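Local coordinates for conjugal transfer protein TRWB (Escherichia coli, PDB 1E9R) that serves as the coupling protein of bacterial conjugation and, as a ring-shaped hexamer resembling ring helicases and F1-ATPase, probably uses ATP to drive DNA transfer, at residues T41-P46 and A416-E421; V135-T140 and K293-A298; E287-E292 and S319-V324; E362-R367 and R386-V391. All blocks are in the same frame, centred on the assembly; numbering follows the deposited sequence.

Interaction 1. Residues T41-P46 and A416-E421; sequences TVAGVP and AKVPLE
V418 reaches A43 and V45 with two different methyl groups, and following its side chain outward from the backbone accounts for much of the contact. Its CB points toward the facing segment, with A43 O as its nearest neighbour there, at 4.1 Å. From CB the chain forks. CG1, anti to the backbone N (chi1 172°), comes up against the A43 peptide: V418 CG1 lies 4.1 Å from A43 CB and also very close to A43 O, although the exact closeness of that carbon–oxygen approach is doubtful. The other branch, beside the backbone N, leads V418 CG2 to V45 CG2 at 4.0 Å, the two valines meeting at a slant.

A43 and G44 are the corner residues of a type I' beta turn running from V42 to V45, so 41-46 is a tight two-residue beta hairpin. It is closed by V42 N to V45 O at 2.7 Å and V45 N to V42 O at 2.8 Å. Its turn abuts 415-419, the last strand in sequence of the large mixed sheet, next to the edge strand 23-24, without any hydrogen bond between the two segments; A416 and V418 pair with V407 and A405 of strand 404-408.

L420 grips the alanine from another direction. Its CD2 is equally near A43 CA and A43 CB, 3.7 Å from the latter, while its side chain also rests on L69 and E72 of helix 66-79. Beyond it, E421 OE2 comes to 4.0 Å from G44 CA, and E72 OE2 takes hydrogen bonds from both G44 N and T41 OG1, tying the hairpin to the same helix.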
loop_
_atom_site.group_PDB
_atom_site.type_symbol
_atom_site.label_atom_id
_atom_site.label_comp_id
_atom_site.label_asym_id
_atom_site.label_seq_id
_atom_site.Cartn_x
_atom_site.Cartn_y
_atom_site.Cartn_z
ATOM N N THR B 41 -17.775 -21.047 -33.950
ATOM C CA THR B 41 -16.353 -20.858 -34.188
ATOM C C THR B 41 -15.750 -19.625 -33.558
ATOM O O THR B 41 -16.421 -18.605 -33.372
ATOM C CB THR B 41 -16.018 -20.798 -35.693
ATOM O OG1 THR B 41 -16.637 -19.644 -36.281
ATOM C CG2 THR B 41 -16.493 -22.057 -36.394
ATOM N N VAL B 42 -14.460 -19.740 -33.255
ATOM C CA VAL B 42 -13.676 -18.670 -32.669
ATOM C C VAL B 42 -12.571 -18.400 -33.671
ATOM O O VAL B 42 -11.670 -19.217 -33.840
ATOM C CB VAL B 42 -13.039 -19.107 -31.328
ATOM C CG1 VAL B 42 -12.218 -17.957 -30.746
ATOM C CG2 VAL B 42 -14.125 -19.558 -30.351
ATOM N N ALA B 43 -12.651 -17.266 -34.354
ATOM C CA ALA B 43 -11.641 -16.911 -35.353
ATOM C C ALA B 43 -11.468 -18.023 -36.392
ATOM O O ALA B 43 -10.361 -18.274 -36.870
ATOM C CB ALA B 43 -10.306 -16.629 -34.670
ATOM N N GLY B 44 -12.563 -18.693 -36.732
ATOM C CA GLY B 44 -12.500 -19.756 -37.713
ATOM C C GLY B 44 -12.201 -21.113 -37.111
ATOM O O GLY B 44 -12.227 -22.129 -37.812
ATOM N N VAL B 45 -11.913 -21.143 -35.814
ATOM C CA VAL B 45 -11.613 -22.410 -35.156
ATOM C C VAL B 45 -12.832 -22.905 -34.403
ATOM O O VAL B 45 -13.401 -22.177 -33.595
ATOM C CB VAL B 45 -10.451 -22.282 -34.154
ATOM C CG1 VAL B 45 -10.075 -23.660 -33.641
ATOM C CG2 VAL B 45 -9.256 -21.601 -34.803
ATOM N N PRO B 46 -13.258 -24.152 -34.671
ATOM C CA PRO B 46 -14.429 -24.695 -33.977
ATOM C C PRO B 46 -14.163 -24.821 -32.483
ATOM O O PRO B 46 -13.126 -25.329 -32.049
ATOM C CB PRO B 46 -14.654 -26.044 -34.663
ATOM C CG PRO B 46 -13.299 -26.433 -35.100
ATOM C CD PRO B 46 -12.718 -25.135 -35.624
ATOM N N ALA B 416 -3.030 -21.458 -30.945
ATOM C CA ALA B 416 -2.758 -21.199 -32.348
ATOM C C ALA B 416 -2.905 -19.720 -32.716
ATOM O O ALA B 416 -3.782 -19.033 -32.203
ATOM C CB ALA B 416 -3.699 -22.036 -33.200
ATOM N N LYS B 417 -2.034 -19.236 -33.597
ATOM C CA LYS B 417 -2.099 -17.861 -34.069
ATOM C C LYS B 417 -2.938 -17.958 -35.336
ATOM O O LYS B 417 -2.512 -18.533 -36.339
ATOM C CB LYS B 417 -0.701 -17.347 -34.390
ATOM C CG LYS B 417 -0.628 -15.900 -34.857
ATOM C CD LYS B 417 0.814 -15.548 -35.199
ATOM C CE LYS B 417 0.921 -14.190 -35.850
ATOM N NZ LYS B 417 2.320 -13.870 -36.238
ATOM N N VAL B 418 -4.146 -17.414 -35.275
ATOM C CA VAL B 418 -5.082 -17.464 -36.386
ATOM C C VAL B 418 -5.554 -16.067 -36.767
ATOM O O VAL B 418 -5.600 -15.170 -35.931
ATOM C CB VAL B 418 -6.311 -18.326 -35.999
ATOM C CG1 VAL B 418 -7.385 -18.234 -37.061
ATOM C CG2 VAL B 418 -5.892 -19.765 -35.821
ATOM N N PRO B 419 -5.882 -15.856 -38.049
ATOM C CA PRO B 419 -6.351 -14.532 -38.447
ATOM C C PRO B 419 -7.877 -14.445 -38.360
ATOM O O PRO B 419 -8.590 -15.448 -38.505
ATOM C CB PRO B 419 -5.850 -14.417 -39.874
ATOM C CG PRO B 419 -6.050 -15.801 -40.365
ATOM C CD PRO B 419 -5.492 -16.640 -39.233
ATOM N N LEU B 420 -8.358 -13.238 -38.090
ATOM C CA LEU B 420 -9.779 -12.953 -38.005
ATOM C C LEU B 420 -10.221 -12.487 -39.381
ATOM O O LEU B 420 -9.515 -11.727 -40.052
ATOM C CB LEU B 420 -10.048 -11.836 -37.004
ATOM C CG LEU B 420 -10.315 -12.263 -35.569
ATOM C CD1 LEU B 420 -10.589 -11.036 -34.706
ATOM C CD2 LEU B 420 -11.514 -13.209 -35.554
ATOM N N GLU B 421 -11.393 -12.939 -39.796
ATOM C CA GLU B 421 -11.933 -12.575 -41.096
ATOM C C GLU B 421 -13.078 -11.597 -40.910
ATOM O O GLU B 421 -14.036 -11.900 -40.195
ATOM C CB GLU B 421 -12.432 -13.839 -41.790
ATOM C CG GLU B 421 -13.069 -14.820 -40.799
ATOM C CD GLU B 421 -13.149 -16.244 -41.329
ATOM O OE1 GLU B 421 -12.881 -16.448 -42.538
ATOM O OE2 GLU B 421 -13.482 -17.156 -40.529
#

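Interaction 2. Residues V135-T140 and K293-A298; sequences VPRGKT and KLASLA
R137 and K293 form a loop-to-loop contact near the surface, whose polar links run mostly through water. It joins the helical part of the protein, through the linker between helices 126-134 and 141-163, to the sheet-containing P-loop core, through the segment that leads into helix 297-303. One direct hydrogen bond crosses it, R137 N to K293 O at 3.1 Å, bent at the hydrogen (136°). Water 1 joins the same two residues a second time, donating to R137 O and accepting from K293 N at 2.7 Å.

The side chains add carbon packing. K293 leaves its backbone stretched away from N (chi1 179°) and stays extended beyond, running its methylenes past R137 CB, which is 3.7 Å from K293 CG, and on toward G138 O. Its ammonium gives a hydrogen bond to Y325 O and another to water 4, 2.9 Å from K293 NZ, which in turn donates to K139 O. R137 bends at chi2 (-64°), bringing its NE to 3.8 Å from A295 CB. Water 2, in the guanidinium plane, accepts from R137 NH2 at 3.0 Å and donates to A295 O, while R137 NH1 makes a salt bridge with E144.

Around this junction, V135 packs on helix 201-217, L294 and S296 lean on helix 252-269, and E144 belongs to helix 141-163, whose first turn T140 caps.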
loop_
_atom_site.group_PDB
_atom_site.type_symbol
_atom_site.label_atom_id
_atom_site.label_comp_id
_atom_site.label_asym_id
_atom_site.label_seq_id
_atom_site.Cartn_x
_atom_site.Cartn_y
_atom_site.Cartn_z
ATOM N N VAL B 135 -28.750 -1.528 -7.857
ATOM C CA VAL B 135 -27.660 -0.846 -7.175
ATOM C C VAL B 135 -26.426 -1.768 -7.128
ATOM O O VAL B 135 -26.196 -2.485 -6.141
ATOM C CB VAL B 135 -28.080 -0.468 -5.734
ATOM C CG1 VAL B 135 -26.989 0.349 -5.067
ATOM C CG2 VAL B 135 -29.397 0.294 -5.765
ATOM N N PRO B 136 -25.616 -1.766 -8.198
ATOM C CA PRO B 136 -24.433 -2.633 -8.193
ATOM C C PRO B 136 -23.467 -2.369 -7.039
ATOM O O PRO B 136 -23.591 -1.376 -6.308
ATOM C CB PRO B 136 -23.814 -2.403 -9.575
ATOM C CG PRO B 136 -24.309 -1.059 -9.974
ATOM C CD PRO B 136 -25.729 -1.036 -9.470
ATOM N N ARG B 137 -22.514 -3.285 -6.873
ATOM C CA ARG B 137 -21.535 -3.198 -5.800
ATOM C C ARG B 137 -20.715 -1.922 -5.862
ATOM O O ARG B 137 -20.362 -1.440 -6.939
ATOM C CB ARG B 137 -20.600 -4.400 -5.850
ATOM C CG ARG B 137 -21.284 -5.717 -5.634
ATOM C CD ARG B 137 -21.882 -5.808 -4.258
ATOM N NE ARG B 137 -22.434 -7.141 -4.045
ATOM C CZ ARG B 137 -23.111 -7.516 -2.967
ATOM N NH1 ARG B 137 -23.329 -6.654 -1.980
ATOM N NH2 ARG B 137 -23.584 -8.754 -2.880
ATOM N N GLY B 138 -20.409 -1.376 -4.695
ATOM C CA GLY B 138 -19.627 -0.164 -4.658
ATOM C C GLY B 138 -18.190 -0.400 -5.080
ATOM O O GLY B 138 -17.613 -1.464 -4.816
ATOM N N LYS B 139 -17.610 0.599 -5.738
ATOM C CA LYS B 139 -16.229 0.513 -6.181
ATOM C C LYS B 139 -15.311 0.250 -4.989
ATOM O O LYS B 139 -14.440 -0.610 -5.053
ATOM C CB LYS B 139 -15.822 1.807 -6.886
ATOM C CG LYS B 139 -14.397 1.807 -7.403
ATOM C CD LYS B 139 -14.126 3.023 -8.260
ATOM C CE LYS B 139 -12.677 3.062 -8.705
ATOM N NZ LYS B 139 -12.410 4.241 -9.579
ATOM N N THR B 140 -15.519 0.985 -3.899
ATOM C CA THR B 140 -14.721 0.833 -2.672
ATOM C C THR B 140 -15.567 0.282 -1.518
ATOM O O THR B 140 -16.792 0.206 -1.612
ATOM C CB THR B 140 -14.127 2.181 -2.226
ATOM O OG1 THR B 140 -15.184 3.051 -1.798
ATOM C CG2 THR B 140 -13.385 2.845 -3.379
ATOM N N LYS B 293 -19.650 -2.843 -11.239
ATOM C CA LYS B 293 -19.192 -4.046 -10.566
ATOM C C LYS B 293 -20.432 -4.901 -10.301
ATOM O O LYS B 293 -21.143 -4.688 -9.317
ATOM C CB LYS B 293 -18.504 -3.667 -9.262
ATOM C CG LYS B 293 -18.003 -4.838 -8.456
ATOM C CD LYS B 293 -17.180 -4.367 -7.282
ATOM C CE LYS B 293 -16.672 -5.541 -6.465
ATOM N NZ LYS B 293 -15.682 -5.075 -5.453
ATOM N N LEU B 294 -20.697 -5.856 -11.190
ATOM C CA LEU B 294 -21.870 -6.723 -11.070
ATOM C C LEU B 294 -21.842 -7.647 -9.858
ATOM O O LEU B 294 -20.819 -8.236 -9.531
ATOM C CB LEU B 294 -22.044 -7.541 -12.351
ATOM C CG LEU B 294 -22.065 -6.694 -13.623
ATOM C CD1 LEU B 294 -22.290 -7.589 -14.823
ATOM C CD2 LEU B 294 -23.162 -5.652 -13.539
ATOM N N ALA B 295 -22.989 -7.774 -9.204
ATOM C CA ALA B 295 -23.106 -8.600 -8.019
ATOM C C ALA B 295 -23.276 -10.088 -8.296
ATOM O O ALA B 295 -22.874 -10.921 -7.478
ATOM C CB ALA B 295 -24.271 -8.102 -7.173
ATOM N N SER B 296 -23.850 -10.433 -9.447
ATOM C CA SER B 296 -24.120 -11.834 -9.766
ATOM C C SER B 296 -23.333 -12.446 -10.900
ATOM O O SER B 296 -23.448 -13.641 -11.140
ATOM C CB SER B 296 -25.606 -12.007 -10.078
ATOM O OG SER B 296 -26.388 -11.289 -9.144
ATOM N N LEU B 297 -22.555 -11.646 -11.612
ATOM C CA LEU B 297 -21.776 -12.182 -12.725
ATOM C C LEU B 297 -20.924 -13.379 -12.295
ATOM O O LEU B 297 -20.931 -14.416 -12.954
ATOM C CB LEU B 297 -20.854 -11.109 -13.298
ATOM C CG LEU B 297 -20.541 -11.171 -14.793
ATOM C CD1 LEU B 297 -19.207 -10.495 -15.032
ATOM C CD2 LEU B 297 -20.513 -12.607 -15.293
ATOM N N ALA B 298 -20.197 -13.229 -11.188
ATOM C CA ALA B 298 -19.318 -14.280 -10.677
ATOM C C ALA B 298 -20.014 -15.611 -10.458
ATOM O O ALA B 298 -19.518 -16.652 -10.880
ATOM C CB ALA B 298 -18.665 -13.827 -9.387
HETATM O O HOH W 1 -19.871 -0.660 -9.706
HETATM O O HOH W 2 -24.046 -11.063 -4.770
HETATM O O HOH W 3 -17.917 -3.771 -3.232
HETATM O O HOH W 4 -14.284 -2.746 -6.459
#

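Interaction 3. Residues E287-E292 and S319-V324; sequences ELASLE and SQLDDV
A289 and L321 bring the two backbones together, their CA atoms 4.9 Å apart, where the loop 287-292 faces the helix 318-325. Both belong to the P-loop NTPase core: the loop follows strand 281-285, the helix follows the adjacent parallel strand 309-315, and strand 281-285 and the acidic E287 after it probably correspond to Walker B.

A289 CB points toward the helix and is at the centre of the contact. Q320, fully drawn out from a first torsion of -166°, lies alongside it, with A289 CB 3.7 Å from Q320 CD. The amide NE2 of Q320 is 3.2 Å from A289 O, but the angle is too poor for a hydrogen bond. V324, one turn on, also meets A289 O, with its CG2 at 3.5 Å, and V324 CG1 comes to 3.8 Å from L291 O. On the buried flank, L288 CG meets L321 CD1 at 4.2 Å, next to helix 327-334.

The outer side of the helix turns to the second subunit, whose K328 forms a salt bridge with D322. Within the loop, A289 N donates to E287 OE2 at 2.8 Å and 152°, reaching that oxygen from its anti side, 16° out of the carboxylate plane.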
loop_
_atom_site.group_PDB
_atom_site.type_symbol
_atom_site.label_atom_id
_atom_site.label_comp_id
_atom_site.label_asym_id
_atom_site.label_seq_id
_atom_site.Cartn_x
_atom_site.Cartn_y
_atom_site.Cartn_z
ATOM N N GLU B 287 -17.782 -5.303 -23.633
ATOM C CA GLU B 287 -16.683 -4.837 -22.797
ATOM C C GLU B 287 -17.094 -5.044 -21.350
ATOM O O GLU B 287 -18.000 -4.392 -20.848
ATOM C CB GLU B 287 -16.396 -3.358 -23.060
ATOM C CG GLU B 287 -15.404 -2.743 -22.086
ATOM C CD GLU B 287 -14.128 -3.558 -21.951
ATOM O OE1 GLU B 287 -13.439 -3.770 -22.972
ATOM O OE2 GLU B 287 -13.813 -3.988 -20.820
ATOM N N LEU B 288 -16.415 -5.971 -20.693
ATOM C CA LEU B 288 -16.697 -6.323 -19.308
ATOM C C LEU B 288 -16.461 -5.182 -18.302
ATOM O O LEU B 288 -17.245 -5.008 -17.356
ATOM C CB LEU B 288 -15.856 -7.548 -18.944
ATOM C CG LEU B 288 -16.106 -8.301 -17.646
ATOM C CD1 LEU B 288 -17.537 -8.722 -17.543
ATOM C CD2 LEU B 288 -15.209 -9.515 -17.627
ATOM N N ALA B 289 -15.404 -4.398 -18.521
ATOM C CA ALA B 289 -15.056 -3.291 -17.630
ATOM C C ALA B 289 -15.848 -1.983 -17.826
ATOM O O ALA B 289 -15.600 -1.005 -17.128
ATOM C CB ALA B 289 -13.555 -3.012 -17.721
ATOM N N SER B 290 -16.791 -1.967 -18.766
ATOM C CA SER B 290 -17.620 -0.786 -19.018
ATOM C C SER B 290 -18.880 -0.829 -18.186
ATOM O O SER B 290 -19.549 0.191 -18.006
ATOM C CB SER B 290 -18.017 -0.684 -20.487
ATOM O OG SER B 290 -16.944 -0.161 -21.239
ATOM N N LEU B 291 -19.211 -2.019 -17.702
ATOM C CA LEU B 291 -20.381 -2.197 -16.866
ATOM C C LEU B 291 -19.951 -1.897 -15.435
ATOM O O LEU B 291 -18.765 -1.715 -15.177
ATOM C CB LEU B 291 -20.887 -3.638 -16.963
ATOM C CG LEU B 291 -21.379 -4.148 -18.325
ATOM C CD1 LEU B 291 -21.818 -5.586 -18.191
ATOM C CD2 LEU B 291 -22.533 -3.308 -18.820
ATOM N N GLU B 292 -20.900 -1.819 -14.509
ATOM C CA GLU B 292 -20.539 -1.572 -13.116
ATOM C C GLU B 292 -20.042 -2.885 -12.509
ATOM O O GLU B 292 -20.003 -3.924 -13.188
ATOM C CB GLU B 292 -21.744 -1.055 -12.310
ATOM C CG GLU B 292 -22.282 0.295 -12.769
ATOM C CD GLU B 292 -22.599 1.247 -11.613
ATOM O OE1 GLU B 292 -22.184 0.972 -10.465
ATOM O OE2 GLU B 292 -23.255 2.285 -11.858
ATOM N N SER B 319 -6.433 -3.607 -16.642
ATOM C CA SER B 319 -6.208 -2.574 -15.650
ATOM C C SER B 319 -7.529 -1.901 -15.279
ATOM O O SER B 319 -7.784 -1.591 -14.111
ATOM C CB SER B 319 -5.235 -1.551 -16.230
ATOM O OG SER B 319 -5.139 -0.422 -15.392
ATOM N N GLN B 320 -8.369 -1.690 -16.287
ATOM C CA GLN B 320 -9.660 -1.052 -16.089
ATOM C C GLN B 320 -10.558 -1.945 -15.268
ATOM O O GLN B 320 -11.348 -1.455 -14.465
ATOM C CB GLN B 320 -10.329 -0.768 -17.424
ATOM C CG GLN B 320 -11.493 0.181 -17.317
ATOM C CD GLN B 320 -12.227 0.351 -18.643
ATOM O OE1 GLN B 320 -11.698 0.022 -19.725
ATOM N NE2 GLN B 320 -13.452 0.877 -18.571
ATOM N N LEU B 321 -10.440 -3.254 -15.473
ATOM C CA LEU B 321 -11.243 -4.224 -14.730
ATOM C C LEU B 321 -10.841 -4.216 -13.251
ATOM O O LEU B 321 -11.682 -4.401 -12.359
ATOM C CB LEU B 321 -11.038 -5.622 -15.304
ATOM C CG LEU B 321 -11.987 -6.675 -14.737
ATOM C CD1 LEU B 321 -13.422 -6.333 -15.149
ATOM C CD2 LEU B 321 -11.568 -8.066 -15.233
ATOM N N ASP B 322 -9.548 -4.017 -12.998
ATOM C CA ASP B 322 -9.049 -3.978 -11.629
ATOM C C ASP B 322 -9.657 -2.771 -10.972
ATOM O O ASP B 322 -10.009 -2.802 -9.800
ATOM C CB ASP B 322 -7.522 -3.844 -11.579
ATOM C CG ASP B 322 -6.802 -5.132 -11.953
ATOM O OD1 ASP B 322 -7.410 -6.215 -11.823
ATOM O OD2 ASP B 322 -5.619 -5.062 -12.361
ATOM N N ASP B 323 -9.789 -1.700 -11.743
ATOM C CA ASP B 323 -10.355 -0.472 -11.220
ATOM C C ASP B 323 -11.832 -0.613 -10.848
ATOM O O ASP B 323 -12.289 -0.037 -9.867
ATOM C CB ASP B 323 -10.170 0.648 -12.238
ATOM C CG ASP B 323 -10.011 1.990 -11.584
ATOM O OD1 ASP B 323 -9.124 2.113 -10.713
ATOM O OD2 ASP B 323 -10.759 2.920 -11.935
ATOM N N VAL B 324 -12.577 -1.387 -11.627
ATOM C CA VAL B 324 -14.002 -1.591 -11.365
ATOM C C VAL B 324 -14.286 -2.598 -10.238
ATOM O O VAL B 324 -15.070 -2.321 -9.330
ATOM C CB VAL B 324 -14.738 -2.068 -12.664
ATOM C CG1 VAL B 324 -16.219 -2.323 -12.390
ATOM C CG2 VAL B 324 -14.574 -1.028 -13.749
#

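Interaction 4. Residues E362-R367 and R386-V391; sequences EHEVER and RVRERV
H363 and E389 lie in the tightly packed part of this antiparallel strand pair. Their backbones exchange two hydrogen bonds, H363 N to E389 O being 2.9 Å, and V365 and V387 repeat the pattern. On the face carrying these four side chains, E389 CG sits between its backbone N and carbonyl carbon (chi1 37°), which lifts the carboxylate to the imidazole edge. H363 NE2 donates to E389 OE2 at 3.0 Å, almost straight at 173°, in the ring plane and into the anti lone pair. The other oxygen is gripped by R367: its NH2 makes a salt bridge to E389 OE1 at 2.9 Å, arriving from 51° above the carboxylate plane. Two donors thus hold the buried carboxylate, while V365 CG2 lies over one ring face of H363.

The face of E364, R386 and R388 is looser and wetter. From the end of the pair, E362 reaches R388, whose NE meets E362 OE1 at 3.2 Å on its syn side, with a weak second bond from NH2. R390 offers only a long salt bridge, its NE 3.8 Å from E362 OE2; water 5, held by R390 NH2, reaches E362 OE2 only weakly, and E354 (salt bridge) and S357 also hold the R390 guanidinium. Water 6 donates to E364 OE2 and is held weakly by R386 NH1, the two charged groups not in contact; E364 pairs with R19.

Strand 362-368 is the middle of a three-stranded antiparallel sheet, flanked by 16-18 and by 384-390, whose R386 pairs with E385 of the third subunit and whose R390 O accepts from R19 of the second.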
loop_
_atom_site.group_PDB
_atom_site.type_symbol
_atom_site.label_atom_id
_atom_site.label_comp_id
_atom_site.label_asym_id
_atom_site.label_seq_id
_atom_site.Cartn_x
_atom_site.Cartn_y
_atom_site.Cartn_z
ATOM N N GLU B 362 4.939 -20.542 -21.069
ATOM C CA GLU B 362 6.245 -20.988 -21.564
ATOM C C GLU B 362 6.209 -22.477 -21.886
ATOM O O GLU B 362 5.262 -23.190 -21.544
ATOM C CB GLU B 362 7.344 -20.824 -20.506
ATOM C CG GLU B 362 7.449 -19.498 -19.807
ATOM C CD GLU B 362 8.738 -19.401 -18.997
ATOM O OE1 GLU B 362 9.055 -20.356 -18.241
ATOM O OE2 GLU B 362 9.434 -18.365 -19.119
ATOM N N HIS B 363 7.273 -22.940 -22.526
ATOM C CA HIS B 363 7.412 -24.354 -22.833
ATOM C C HIS B 363 8.864 -24.728 -22.536
ATOM O O HIS B 363 9.735 -23.860 -22.528
ATOM C CB HIS B 363 7.035 -24.653 -24.309
ATOM C CG HIS B 363 7.920 -24.001 -25.334
ATOM N ND1 HIS B 363 7.559 -23.903 -26.661
ATOM C CD2 HIS B 363 9.157 -23.455 -25.244
ATOM C CE1 HIS B 363 8.535 -23.328 -27.344
ATOM N NE2 HIS B 363 9.517 -23.047 -26.507
ATOM N N GLU B 364 9.116 -25.991 -22.218
ATOM C CA GLU B 364 10.483 -26.420 -21.996
ATOM C C GLU B 364 10.755 -27.229 -23.257
ATOM O O GLU B 364 9.926 -28.036 -23.680
ATOM C CB GLU B 364 10.617 -27.258 -20.734
ATOM C CG GLU B 364 12.060 -27.402 -20.320
ATOM C CD GLU B 364 12.211 -27.785 -18.882
ATOM O OE1 GLU B 364 11.622 -28.807 -18.484
ATOM O OE2 GLU B 364 12.922 -27.062 -18.149
ATOM N N VAL B 365 11.921 -27.011 -23.847
ATOM C CA VAL B 365 12.262 -27.614 -25.123
ATOM C C VAL B 365 13.744 -28.008 -25.236
ATOM O O VAL B 365 14.580 -27.471 -24.518
ATOM C CB VAL B 365 11.873 -26.563 -26.214
ATOM C CG1 VAL B 365 12.807 -26.609 -27.364
ATOM C CG2 VAL B 365 10.428 -26.761 -26.643
ATOM N N GLU B 366 14.063 -28.957 -26.122
ATOM C CA GLU B 366 15.456 -29.374 -26.351
ATOM C C GLU B 366 15.843 -28.947 -27.761
ATOM O O GLU B 366 15.098 -29.194 -28.713
ATOM C CB GLU B 366 15.625 -30.889 -26.221
ATOM C CG GLU B 366 15.275 -31.426 -24.854
ATOM C CD GLU B 366 15.609 -32.894 -24.690
ATOM O OE1 GLU B 366 15.334 -33.679 -25.624
ATOM O OE2 GLU B 366 16.130 -33.265 -23.616
ATOM N N ARG B 367 17.005 -28.310 -27.891
ATOM C CA ARG B 367 17.485 -27.826 -29.185
ATOM C C ARG B 367 18.919 -28.225 -29.531
ATOM O O ARG B 367 19.752 -28.416 -28.648
ATOM C CB ARG B 367 17.387 -26.305 -29.231
ATOM C CG ARG B 367 16.373 -25.781 -30.206
ATOM C CD ARG B 367 16.626 -24.324 -30.463
ATOM N NE ARG B 367 16.401 -23.519 -29.270
ATOM C CZ ARG B 367 15.209 -23.089 -28.864
ATOM N NH1 ARG B 367 14.108 -23.378 -29.550
ATOM N NH2 ARG B 367 15.121 -22.355 -27.764
ATOM N N ARG B 386 18.598 -27.810 -23.045
ATOM C CA ARG B 386 17.241 -27.754 -22.511
ATOM C C ARG B 386 16.966 -26.296 -22.174
ATOM O O ARG B 386 17.707 -25.677 -21.419
ATOM C CB ARG B 386 17.129 -28.630 -21.268
ATOM C CG ARG B 386 15.831 -28.490 -20.515
ATOM C CD ARG B 386 15.753 -29.554 -19.440
ATOM N NE ARG B 386 17.046 -29.785 -18.786
ATOM C CZ ARG B 386 17.673 -28.908 -18.001
ATOM N NH1 ARG B 386 17.131 -27.717 -17.749
ATOM N NH2 ARG B 386 18.844 -29.223 -17.461
ATOM N N VAL B 387 15.896 -25.747 -22.736
ATOM C CA VAL B 387 15.576 -24.343 -22.535
ATOM C C VAL B 387 14.112 -24.061 -22.244
ATOM O O VAL B 387 13.223 -24.686 -22.818
ATOM C CB VAL B 387 15.990 -23.526 -23.796
ATOM C CG1 VAL B 387 15.493 -22.102 -23.708
ATOM C CG2 VAL B 387 17.497 -23.529 -23.938
ATOM N N ARG B 388 13.878 -23.115 -21.335
ATOM C CA ARG B 388 12.532 -22.663 -20.981
ATOM C C ARG B 388 12.360 -21.287 -21.629
ATOM O O ARG B 388 13.254 -20.442 -21.540
ATOM C CB ARG B 388 12.378 -22.519 -19.477
ATOM C CG ARG B 388 11.940 -23.767 -18.754
ATOM C CD ARG B 388 11.960 -23.473 -17.272
ATOM N NE ARG B 388 11.514 -22.102 -17.045
ATOM C CZ ARG B 388 12.113 -21.246 -16.224
ATOM N NH1 ARG B 388 13.187 -21.626 -15.543
ATOM N NH2 ARG B 388 11.636 -20.013 -16.085
ATOM N N GLU B 389 11.218 -21.068 -22.278
ATOM C CA GLU B 389 10.952 -19.802 -22.954
ATOM C C GLU B 389 9.474 -19.564 -23.216
ATOM O O GLU B 389 8.672 -20.497 -23.203
ATOM C CB GLU B 389 11.717 -19.745 -24.285
ATOM C CG GLU B 389 11.790 -21.073 -25.024
ATOM C CD GLU B 389 12.467 -20.961 -26.381
ATOM O OE1 GLU B 389 13.519 -20.281 -26.479
ATOM O OE2 GLU B 389 11.947 -21.569 -27.350
ATOM N N ARG B 390 9.129 -18.298 -23.452
ATOM C CA ARG B 390 7.755 -17.908 -23.744
ATOM C C ARG B 390 7.407 -18.380 -25.136
ATOM O O ARG B 390 8.158 -18.154 -26.081
ATOM C CB ARG B 390 7.578 -16.381 -23.708
ATOM C CG ARG B 390 7.662 -15.737 -22.339
ATOM C CD ARG B 390 6.556 -16.217 -21.405
ATOM N NE ARG B 390 6.788 -15.749 -20.042
ATOM C CZ ARG B 390 6.669 -14.481 -19.650
ATOM N NH1 ARG B 390 6.306 -13.526 -20.509
ATOM N NH2 ARG B 390 6.946 -14.156 -18.396
ATOM N N VAL B 391 6.273 -19.042 -25.270
ATOM C CA VAL B 391 5.844 -19.489 -26.577
ATOM C C VAL B 391 5.643 -18.221 -27.419
ATOM O O VAL B 391 6.008 -18.167 -28.597
ATOM C CB VAL B 391 4.534 -20.294 -26.452
ATOM C CG1 VAL B 391 3.947 -20.597 -27.824
ATOM C CG2 VAL B 391 4.816 -21.590 -25.696
HETATM O O HOH W 5 8.138 -16.391 -16.935
HETATM O O HOH W 6 15.723 -25.491 -18.551
#

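Overall arrangement
Interactions 2 and 3 form one continuous region where the helical part meets the P-loop NTPase core: their centres are 11 Å apart, and K139 NZ forms a salt bridge with D323 OD2 at 3.2 Å. Interaction 1 lies on the opposite side of the chain's centre from interaction 2, 33 Å between centres, yet L420 touches the probable Walker A loop, which would place this contact near the likely ATP site. Interaction 4 is the outlier, 41 Å from interaction 2 between centres, but its nearest atoms come within about 8 Å of those of interaction 1. Interactions 2, 3 and 4 all touch the second subunit, whereas no other chain touches the segments of interaction 1.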